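Local atomic coordinates of cysteine protease (Xylella fastidiosa, PDB entry 3OIS), a protein that probably hydrolyses peptide bonds as a cysteine protease of the papain family, and also binds uridine-5'-diphosphate. Residues K51-A56 with L194-A199; G147-D152 with E157-A162. All coordinates share one frame; numbering follows the deposited sequence. Where two conformers were deposited one is given.

Interaction 1: residues K51-A56 with L194-A199; sequences KSVIAA and LKACLA
Ile54 and Ala196 mark the place where helix 51-55 crosses the 194-199 part of helix 191-199, with axes 9.2 Å apart at closest approach, N-to-C directions inclined by 107°, and the two CA atoms separated by 5.6 Å. The contact is a small worked example of two larger aliphatic residues meeting one alanine methyl: Ala196 presents nothing beyond its CB, and both neighbours close on it. Val53 reaches it with CG1, 3.9 Å from Ala196 CB, and Ile54 does the same with the CG1 methylene, again 3.9 Å away. With CG1 anti to the backbone N (chi1 174°), Val53 sets that methyl against Ala196, and it also lies 4.3 Å from Ala199 CB, one turn further along. The side-chain contacts are all apolar, and Val53 CG1 also lies against Ala196 O; the area buried is small. Pro49 touches both Ile54 and Ala196 and so borders the junction, while Val53 also rests on Val200. On its other sides the helix 191-199 faces the antiparallel sheet: Leu198 packs on Cys241 and Tyr244 of strand 233-245, and Leu194 reaches Phe251 of strand 250-254. Leu194 also reaches Ile274 of helix 271-274, and Lys195 forms a salt bridge with Asp246, just past strand 233-245.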
loop_
_atom_site.group_PDB
_atom_site.type_symbol
_atom_site.label_atom_id
_atom_site.label_comp_id
_atom_site.label_asym_id
_atom_site.label_seq_id
_atom_site.Cartn_x
_atom_site.Cartn_y
_atom_site.Cartn_z
ATOM N N LYS A 51 -23.644 -11.773 -1.810
ATOM C CA LYS A 51 -23.633 -13.221 -1.594
ATOM C C LYS A 51 -23.560 -14.002 -2.899
ATOM O O LYS A 51 -22.981 -15.115 -2.921
ATOM C CB LYS A 51 -24.804 -13.719 -0.740
ATOM C CG LYS A 51 -24.453 -13.826 0.750
ATOM C CD LYS A 51 -25.680 -14.136 1.553
ATOM C CE LYS A 51 -25.606 -13.493 2.958
ATOM N NZ LYS A 51 -25.996 -12.029 3.021
ATOM N N SER A 52 -24.111 -13.456 -3.982
ATOM C CA SER A 52 -24.048 -14.179 -5.271
ATOM C C SER A 52 -22.645 -14.327 -5.836
ATOM O O SER A 52 -22.332 -15.321 -6.525
ATOM C CB SER A 52 -25.008 -13.595 -6.349
ATOM O OG SER A 52 -24.840 -12.196 -6.543
ATOM N N VAL A 53 -21.818 -13.341 -5.510
ATOM C CA VAL A 53 -20.433 -13.308 -5.965
ATOM C C VAL A 53 -19.624 -14.316 -5.177
ATOM O O VAL A 53 -18.925 -15.158 -5.757
ATOM C CB VAL A 53 -19.891 -11.892 -5.768
ATOM C CG1 VAL A 53 -18.409 -11.858 -6.082
ATOM C CG2 VAL A 53 -20.623 -10.954 -6.645
ATOM N N ILE A 54 -19.781 -14.282 -3.860
ATOM C CA ILE A 54 -19.102 -15.274 -2.980
ATOM C C ILE A 54 -19.440 -16.713 -3.329
ATOM O O ILE A 54 -18.575 -17.638 -3.303
ATOM C CB ILE A 54 -19.388 -14.979 -1.478
ATOM C CG1 ILE A 54 -18.633 -13.718 -1.013
ATOM C CG2 ILE A 54 -18.992 -16.206 -0.537
ATOM C CD1 ILE A 54 -19.287 -13.147 0.316
ATOM N N ALA A 55 -20.704 -16.922 -3.663
ATOM C CA ALA A 55 -21.152 -18.278 -4.025
ATOM C C ALA A 55 -20.548 -18.800 -5.305
ATOM O O ALA A 55 -20.508 -20.023 -5.486
ATOM C CB ALA A 55 -22.699 -18.345 -4.131
ATOM N N ALA A 56 -20.104 -17.884 -6.174
ATOM C CA ALA A 56 -19.654 -18.226 -7.503
ATOM C C ALA A 56 -18.337 -17.549 -7.886
ATOM O O ALA A 56 -18.247 -16.850 -8.895
ATOM C CB ALA A 56 -20.750 -17.890 -8.551
ATOM N N LEU A 194 -11.748 -11.683 0.252
ATOM C CA LEU A 194 -10.675 -11.102 -0.561
ATOM C C LEU A 194 -10.872 -11.501 -2.025
ATOM O O LEU A 194 -10.647 -10.688 -2.917
ATOM C CB LEU A 194 -9.277 -11.536 -0.113
ATOM C CG LEU A 194 -9.023 -11.294 1.400
ATOM C CD1 LEU A 194 -7.566 -11.832 1.834
ATOM C CD2 LEU A 194 -9.147 -9.812 1.684
ATOM N N LYS A 195 -11.272 -12.744 -2.251
ATOM C CA LYS A 195 -11.449 -13.148 -3.665
ATOM C C LYS A 195 -12.652 -12.398 -4.259
ATOM O O LYS A 195 -12.603 -11.968 -5.422
ATOM C CB LYS A 195 -11.601 -14.666 -3.841
ATOM C CG LYS A 195 -10.397 -15.580 -3.521
ATOM C CD LYS A 195 -10.890 -17.072 -3.593
ATOM C CE LYS A 195 -9.705 -17.989 -3.565
ATOM N NZ LYS A 195 -10.177 -19.422 -3.627
ATOM N N ALA A 196 -13.740 -12.263 -3.499
ATOM C CA ALA A 196 -14.962 -11.638 -4.019
ATOM C C ALA A 196 -14.688 -10.186 -4.370
ATOM O O ALA A 196 -15.226 -9.663 -5.376
ATOM C CB ALA A 196 -16.033 -11.685 -3.013
ATOM N N CYS A 197 -13.865 -9.528 -3.536
ATOM C CA CYS A 197 -13.486 -8.133 -3.823
ATOM C C CYS A 197 -12.809 -8.056 -5.221
ATOM O O CYS A 197 -13.171 -7.229 -6.083
ATOM C CB CYS A 197 -12.518 -7.634 -2.718
ATOM S SG CYS A 197 -12.165 -5.880 -2.791
ATOM N N LEU A 198 -11.805 -8.926 -5.415
ATOM C CA LEU A 198 -11.073 -8.913 -6.678
ATOM C C LEU A 198 -11.986 -9.358 -7.860
ATOM O O LEU A 198 -11.820 -8.866 -8.991
ATOM C CB LEU A 198 -9.861 -9.839 -6.547
ATOM C CG LEU A 198 -8.785 -9.332 -5.556
ATOM C CD1 LEU A 198 -7.876 -10.567 -5.196
ATOM C CD2 LEU A 198 -7.996 -8.136 -6.146
ATOM N N ALA A 199 -12.850 -10.319 -7.570
ATOM C CA ALA A 199 -13.777 -10.829 -8.598
ATOM C C ALA A 199 -14.702 -9.794 -9.247
ATOM O O ALA A 199 -15.112 -9.964 -10.453
ATOM C CB ALA A 199 -14.587 -11.964 -8.062
#

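Interaction 2: residues G147-D152 with E157-A162; sequences GDTPAD and EFPPGA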
loop_
_atom_site.group_PDB
_atom_site.type_symbol
_atom_site.label_atom_id
_atom_site.label_comp_id
_atom_site.label_asym_id
_atom_site.label_seq_id
_atom_site.Cartn_x
_atom_site.Cartn_y
_atom_site.Cartn_z
ATOM N N GLY A 147 10.918 12.081 -4.247
ATOM C CA GLY A 147 12.365 12.114 -4.047
ATOM C C GLY A 147 12.571 11.285 -2.807
ATOM O O GLY A 147 11.880 11.515 -1.841
ATOM N N ASP A 148 13.429 10.277 -2.891
ATOM C CA ASP A 148 13.549 9.282 -1.785
ATOM C C ASP A 148 14.769 9.545 -0.880
ATOM O O ASP A 148 15.219 8.611 -0.261
ATOM C CB ASP A 148 13.582 7.848 -2.336
ATOM C CG ASP A 148 14.990 7.450 -2.823
ATOM O OD1 ASP A 148 15.677 8.355 -3.375
ATOM O OD2 ASP A 148 15.376 6.305 -2.704
ATOM N N THR A 149 15.290 10.793 -0.831
ATOM C CA THR A 149 16.351 11.107 0.148
ATOM C C THR A 149 15.952 10.560 1.512
ATOM O O THR A 149 14.860 10.917 2.011
ATOM C CB THR A 149 16.568 12.605 0.278
ATOM O OG1 THR A 149 16.965 13.156 -0.996
ATOM C CG2 THR A 149 17.686 12.883 1.231
ATOM N N PRO A 150 16.792 9.705 2.120
ATOM C CA PRO A 150 16.356 9.036 3.359
ATOM C C PRO A 150 16.679 9.862 4.606
ATOM O O PRO A 150 17.410 10.927 4.528
ATOM C CB PRO A 150 17.153 7.720 3.373
ATOM C CG PRO A 150 18.498 8.113 2.583
ATOM C CD PRO A 150 18.002 9.076 1.507
ATOM N N ALA A 151 16.163 9.411 5.735
ATOM C CA ALA A 151 16.588 9.953 7.028
ATOM C C ALA A 151 18.072 9.817 7.176
ATOM O O ALA A 151 18.671 8.848 6.737
ATOM C CB ALA A 151 15.856 9.323 8.140
ATOM N N ASP A 152 18.720 10.854 7.733
ATOM C CA ASP A 152 20.120 10.729 8.118
ATOM C C ASP A 152 20.372 9.610 9.166
ATOM O O ASP A 152 19.640 9.454 10.153
ATOM C CB ASP A 152 20.548 12.073 8.703
ATOM C CG ASP A 152 21.996 12.050 9.168
ATOM O OD1 ASP A 152 22.893 12.076 8.324
ATOM O OD2 ASP A 152 22.205 11.913 10.378
ATOM N N GLU A 157 16.666 11.674 11.381
ATOM C CA GLU A 157 15.785 12.739 10.942
ATOM C C GLU A 157 16.043 13.013 9.469
ATOM O O GLU A 157 17.178 12.999 9.039
ATOM C CB GLU A 157 16.133 14.046 11.681
ATOM C CG GLU A 157 15.031 15.142 11.487
ATOM C CD GLU A 157 15.206 16.407 12.335
ATOM O OE1 GLU A 157 15.966 16.352 13.343
ATOM O OE2 GLU A 157 14.566 17.455 11.972
ATOM N N PHE A 158 15.010 13.382 8.715
ATOM C CA PHE A 158 15.290 13.836 7.385
ATOM C C PHE A 158 16.257 15.051 7.373
ATOM O O PHE A 158 16.116 15.969 8.204
ATOM C CB PHE A 158 14.001 14.265 6.687
ATOM C CG PHE A 158 13.218 13.103 6.186
ATOM C CD1 PHE A 158 13.792 12.233 5.241
ATOM C CD2 PHE A 158 11.946 12.835 6.690
ATOM C CE1 PHE A 158 13.057 11.085 4.825
ATOM C CE2 PHE A 158 11.203 11.690 6.273
ATOM C CZ PHE A 158 11.762 10.846 5.312
ATOM N N PRO A 159 17.235 15.016 6.465
ATOM C CA PRO A 159 18.151 16.129 6.385
ATOM C C PRO A 159 17.442 17.293 5.770
ATOM O O PRO A 159 16.346 17.176 5.150
ATOM C CB PRO A 159 19.308 15.610 5.504
ATOM C CG PRO A 159 18.736 14.507 4.706
ATOM C CD PRO A 159 17.490 13.961 5.464
ATOM N N PRO A 160 18.010 18.486 5.982
ATOM C CA PRO A 160 17.414 19.668 5.386
ATOM C C PRO A 160 17.337 19.483 3.855
ATOM O O PRO A 160 18.210 18.864 3.224
ATOM C CB PRO A 160 18.409 20.782 5.797
ATOM C CG PRO A 160 18.822 20.382 7.164
ATOM C CD PRO A 160 19.059 18.835 6.963
ATOM N N GLY A 161 16.223 19.948 3.306
ATOM C CA GLY A 161 15.907 19.793 1.879
ATOM C C GLY A 161 15.315 18.480 1.420
ATOM O O GLY A 161 15.007 18.353 0.218
ATOM N N ALA A 162 15.167 17.477 2.318
ATOM C CA ALA A 162 14.680 16.166 1.852
ATOM C C ALA A 162 13.294 16.394 1.334
ATOM O O ALA A 162 12.480 17.045 2.005
ATOM C CB ALA A 162 14.656 15.122 2.996
#
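Asp152 and Glu157 are joined by the single hydrogen bond between the two segments, from Asp152 N to Glu157 O at 2.9 Å. Its N-H...O angle is 152°, but the donor stands well above the carbonyl plane, approaching the oxygen at a C=O...N angle of 131°. Asp152 CB comes alongside the same oxygen, at 3.5 Å. The carboxylate of Asp152 leads away and receives the backbone N-H of Thr155 at OD2, a bond within the short connection between the segments.

Backbone oxygens of 147-152 also meet carbon atoms of the other segment. Thr149 O lies near the plane of the Phe158 ring, at its edge, 3.3 Å from CE1, while Pro150 O sits 3.2 Å from Pro159 CD. The ring of Phe158 is buried, and it continues beyond the contact onto Ala164.

These residues belong to a long irregular excursion between helices 126-135 and 170-176 of the papain-like fold, in which a type II beta turn from Pro159 to Ala162 reverses the second segment. Gly161 takes the positive phi that this turn requires, and Ala162 N bonds back to Pro159 O at 3.1 Å.

The turn places Pro159 and Ala162 where both meet one methyl of Thr149. With OG1 beside the backbone N (chi1 -60°), Thr149 turns CG2 anti to that N, where it touches Pro159 CG at 4.0 Å and Ala162 CB at 4.2 Å. Outside the pair, Asp148 forms a salt bridge with Arg74, and Phe158 is backbone-bonded to Asn119.

Followed from the N terminus, the chain first lays down helix 51-55; 137 residues, about a third of them helical, separate 51-56 from 194-199, where the chain returns and interaction 1 closes that long loop. Interaction 2 falls wholly within this span: its two segments are separated by only four residues, so it closes a small local loop nested in the large one, without crossing it. Interaction 1 joins an early helix to one lying on the antiparallel sheet; interaction 2 joins two parts of the irregular connection between helices 126-135 and 170-176. They lie on opposite sides of the chain's centre, their nearest atoms about 27 Å apart, and both are away from the uridine-5'-diphosphate pocket.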